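Local coordinates for protein platelet aggregation factor Sm-hPAF (Streptococcus mitis, PDB 4GWI) that binds fucosylated Lewis glycans through its F-type lectin domain, probably the targeting part of a toxin thought to form pores in cholesterol-containing host membranes, at residues A[26-29]-A[30-33]; A[38-41]-A[42-45]. The protein carries 2 engineered substitutions. All coordinates share one frame; numbering follows the deposited sequence.

Contact 1 (A[26-29]-A[30-33]); sequences GGAA and TRAV. Unlike the reference sequence in segment 30-33: Thr30 (reference Ala). With CA (calcium ion), chain F.
Ala28 O receives the amide of Arg31, N to O 2.9 Å, at an N-H...O angle of 161°. The bond belongs to the 3-10 segment that includes residues 30-32. One step on, Ala32 N repeats the pattern on Ala29 O at 3.2 Å, and that oxygen is also held by the indole NH of Trp57 from strand 56-61. With CG anti to its own carbonyl carbon (chi1 -69°) and the chain extended from there to NE, Arg31 runs back along the incoming chain; its CB and CG pass close to Ala28 O. The guanidinium lies over Gly26 O, which sits 3.0 Å above the centre of one face, 3.1 Å from CZ. This is a carbonyl under a cationic face and no hydrogen bond, since the N-H bonds lie in the guanidinium plane and the oxygen stands above it; NH2 makes a weak bond to Val46 O. Gly26 O instead accepts Ala28 N at 2.9 Å, closing an inverse gamma turn centred on Gly27. Thr30, which differs from the reference sequence, sets OG1 3.9 Å from Ala28 CB. From within the 3-10 segment, Arg31 O binds the calcium ion at 2.2 Å. The partial negative charge of Gly26 O over the guanidinium face is probably favourable to the arginine charge, and the same residue ties the turn to the metal.

Contact 2 (A[38-41]-A[42-45]); sequences DSDY and GHHS. With CA (calcium ion), chain F; MG (magnesium ion), chain C.
Segments 38-41 and 42-45 form one continuous bend, their end-to-end directions 128° apart, folded by two successive backbone bonds: His43 N to Asp40 O at 2.9 Å and His44 N to Tyr41 O at 3.1 Å. Inside the bend, water 1 donates to Asp38 O and Asp40 O and accepts from Ser45 N, bridging the two arms. The His43 ring is held on two sides. At its edge, ND1 donates to Asp38 OD1 at 2.8 Å, nearly straight at 163° and meeting the syn side of a carboxylate turned almost perpendicular to the ring. Over one face lies Asp40 CB, 3.8 Å from the ring centroid, a CH-pi contact, with the Asp40 carboxylate stacked nearly parallel to the imidazole. In this F-type lectin loop, Tyr41 and Gly42 belong to the glycan pocket and each touches a fucose; the Tyr41 hydroxyl bonds His25 O, and its ring meets that of His48. Asp38 OD2 accepts from Asp40 N, an Asx turn that helps to set the carboxylate at the edge of the histidine ring, while Asp40 OD2 receives Gly42 N at 2.9 Å, and OD1 takes a bond from water 2. That water is one of five on the magnesium ion, whose sixth ligand is His43 NE2 at 2.2 Å; the Asp38 bond probably makes NE2 a better donor to the metal. Ser45, with OG anti to its backbone N (chi1 -163°), chelates the calcium ion through OG at 2.4 Å and through its carbonyl oxygen.

In the fold
Contacts 1 and 2 follow each other in the long connection between strands 17-20 and 56-61, their centres about 10 Å apart. The calcium ion joins them: Arg31 from segment 30-33 and Ser45 from segment 42-45 share it with Asp34, Asn36, Ala139 and Glu140. Nearer the sugar, Gly27 CA packs 3.1 Å from Tyr41 OH, and Arg31 NE lies 3.2 Å from His44 O, so the arginine side chain lies against segment 42-45. Contact 2 meets the bound glycan directly, whereas Gly27 of contact 1 is about 8 Å from a bound fucose. The metal thus probably helps to fix this connection behind the binding pocket.

Contact 1 (A[26-29]-A[30-33])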
loop_
_atom_site.group_PDB
_atom_site.type_symbol
_atom_site.label_atom_id
_atom_site.label_comp_id
_atom_site.label_asym_id
_atom_site.label_seq_id
_atom_site.Cartn_x
_atom_site.Cartn_y
_atom_site.Cartn_z
ATOM N N GLY A 26 -10.803 10.393 9.762
ATOM C CA GLY A 26 -9.877 9.880 10.815
ATOM C C GLY A 26 -8.950 8.788 10.281
ATOM O O GLY A 26 -8.307 8.134 11.139
ATOM N N GLY A 27 -8.850 8.521 8.959
ATOM C CA GLY A 27 -8.159 7.262 8.472
ATOM C C GLY A 27 -6.637 7.479 8.306
ATOM O O GLY A 27 -6.086 7.475 7.209
ATOM N N ALA A 28 -5.971 7.637 9.452
ATOM C CA ALA A 28 -4.557 7.903 9.482
ATOM C C ALA A 28 -3.725 6.894 8.678
ATOM O O ALA A 28 -3.990 5.683 8.675
ATOM C CB ALA A 28 -4.101 7.769 10.953
ATOM N N ALA A 29 -2.722 7.441 7.968
ATOM C CA ALA A 29 -1.894 6.618 7.091
ATOM C C ALA A 29 -1.196 5.483 7.856
ATOM O O ALA A 29 -0.993 4.418 7.278
ATOM C CB ALA A 29 -0.767 7.487 6.455
ATOM N N THR A 30 -0.940 5.720 9.134
ATOM C CA THR A 30 -0.224 4.670 9.925
ATOM C C THR A 30 -1.143 3.469 10.174
ATOM O O THR A 30 -0.620 2.397 10.512
ATOM C CB THR A 30 0.285 5.207 11.245
ATOM O OG1 THR A 30 -0.755 5.951 11.904
ATOM C CG2 THR A 30 1.395 6.149 11.027
ATOM N N ARG A 31 -2.443 3.573 9.869
ATOM C CA ARG A 31 -3.293 2.341 10.029
ATOM C C ARG A 31 -2.954 1.239 9.079
ATOM O O ARG A 31 -3.331 0.053 9.264
ATOM C CB ARG A 31 -4.751 2.739 9.861
ATOM C CG ARG A 31 -5.225 3.595 11.033
ATOM C CD ARG A 31 -6.652 4.058 10.713
ATOM N NE ARG A 31 -7.113 4.862 11.897
ATOM C CZ ARG A 31 -8.410 5.205 12.029
ATOM N NH1 ARG A 31 -8.808 5.865 13.173
ATOM N NH2 ARG A 31 -9.323 4.935 11.071
ATOM N N ALA A 32 -2.235 1.522 7.958
ATOM C CA ALA A 32 -1.895 0.440 7.037
ATOM C C ALA A 32 -0.573 -0.249 7.401
ATOM O O ALA A 32 -0.225 -1.216 6.750
ATOM C CB ALA A 32 -1.792 1.025 5.542
ATOM N N VAL A 33 0.074 0.259 8.460
ATOM C CA VAL A 33 1.296 -0.446 8.938
ATOM C C VAL A 33 1.229 -0.715 10.458
ATOM O O VAL A 33 2.251 -0.864 11.148
ATOM C CB VAL A 33 2.619 0.324 8.553
ATOM C CG1 VAL A 33 2.769 0.243 7.009
ATOM C CG2 VAL A 33 2.582 1.752 9.110
HETATM CA CA CA F . -4.235 -1.989 9.496
#

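Contact 2 (A[38-41]-A[42-45])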
loop_
_atom_site.group_PDB
_atom_site.type_symbol
_atom_site.label_atom_id
_atom_site.label_comp_id
_atom_site.label_asym_id
_atom_site.label_seq_id
_atom_site.Cartn_x
_atom_site.Cartn_y
_atom_site.Cartn_z
ATOM N N ASP A 38 -7.402 -6.274 9.693
ATOM C CA ASP A 38 -8.891 -6.134 9.754
ATOM C C ASP A 38 -9.392 -5.086 8.791
ATOM O O ASP A 38 -8.969 -3.928 8.884
ATOM C CB ASP A 38 -9.291 -5.777 11.215
ATOM C CG ASP A 38 -10.779 -5.892 11.442
ATOM O OD1 ASP A 38 -11.144 -6.172 12.636
ATOM O OD2 ASP A 38 -11.591 -5.666 10.548
ATOM N N SER A 39 -10.246 -5.521 7.851
ATOM C CA SER A 39 -10.641 -4.660 6.773
ATOM C C SER A 39 -11.898 -3.826 6.960
ATOM O O SER A 39 -12.350 -3.104 6.059
ATOM C CB SER A 39 -10.713 -5.493 5.504
ATOM O OG SER A 39 -11.849 -6.376 5.623
ATOM N N ASP A 40 -12.460 -3.924 8.178
ATOM C CA ASP A 40 -13.701 -3.185 8.436
ATOM C C ASP A 40 -13.322 -1.810 8.955
ATOM O O ASP A 40 -12.687 -1.653 9.998
ATOM C CB ASP A 40 -14.484 -3.939 9.553
ATOM C CG ASP A 40 -15.868 -3.318 9.829
ATOM O OD1 ASP A 40 -16.851 -4.175 10.095
ATOM O OD2 ASP A 40 -16.024 -2.123 9.803
ATOM N N TYR A 41 -13.740 -0.770 8.195
ATOM C CA TYR A 41 -13.339 0.615 8.546
ATOM C C TYR A 41 -13.686 0.981 9.990
ATOM O O TYR A 41 -13.021 1.715 10.654
ATOM C CB TYR A 41 -14.035 1.621 7.566
ATOM C CG TYR A 41 -13.354 2.966 7.675
ATOM C CD1 TYR A 41 -13.804 3.978 8.473
ATOM C CD2 TYR A 41 -12.178 3.164 6.969
ATOM C CE1 TYR A 41 -13.109 5.210 8.611
ATOM C CE2 TYR A 41 -11.425 4.334 7.100
ATOM C CZ TYR A 41 -11.877 5.349 7.915
ATOM O OH TYR A 41 -11.168 6.512 8.062
ATOM N N GLY A 42 -14.828 0.408 10.451
ATOM C CA GLY A 42 -15.310 0.729 11.828
ATOM C C GLY A 42 -14.433 0.157 12.939
ATOM O O GLY A 42 -14.612 0.541 14.138
ATOM N N HIS A 43 -13.496 -0.756 12.600
ATOM C CA HIS A 43 -12.547 -1.286 13.550
ATOM C C HIS A 43 -11.193 -0.526 13.616
ATOM O O HIS A 43 -10.267 -0.892 14.347
ATOM C CB HIS A 43 -12.318 -2.760 13.268
ATOM C CG HIS A 43 -13.579 -3.581 13.337
ATOM N ND1 HIS A 43 -13.548 -4.878 12.969
ATOM C CD2 HIS A 43 -14.856 -3.296 13.776
ATOM C CE1 HIS A 43 -14.833 -5.413 13.074
ATOM N NE2 HIS A 43 -15.618 -4.444 13.603
ATOM N N HIS A 44 -11.162 0.606 12.827
ATOM C CA HIS A 44 -10.095 1.626 12.994
ATOM C C HIS A 44 -8.726 1.250 12.456
ATOM O O HIS A 44 -7.758 1.876 12.890
ATOM C CB HIS A 44 -9.941 2.092 14.475
ATOM C CG HIS A 44 -11.241 2.529 15.092
ATOM N ND1 HIS A 44 -11.990 3.481 14.547
ATOM C CD2 HIS A 44 -11.862 2.139 16.290
ATOM C CE1 HIS A 44 -13.078 3.722 15.358
ATOM N NE2 HIS A 44 -12.997 2.910 16.414
ATOM N N SER A 45 -8.640 0.242 11.600
ATOM C CA SER A 45 -7.292 -0.168 11.134
ATOM C C SER A 45 -7.205 0.015 9.604
ATOM O O SER A 45 -6.330 -0.612 8.976
ATOM C CB SER A 45 -6.993 -1.636 11.561
ATOM O OG SER A 45 -5.540 -1.828 11.450
HETATM CA CA CA F . -4.235 -1.989 9.496
HETATM MG MG MG C . -17.674 -4.684 14.243
HETATM O O HOH W 1 -10.034 -2.020 10.678
HETATM O O HOH W 2 -18.362 -4.427 12.337
HETATM O O HOH W 3 -12.238 4.544 11.840
HETATM O O HOH W 4 -17.067 -5.073 16.235
HETATM O O HOH W 5 -17.842 -2.740 14.634
HETATM O O HOH W 6 -17.526 -6.725 13.880
HETATM O O HOH W 7 -19.668 -5.007 14.853
#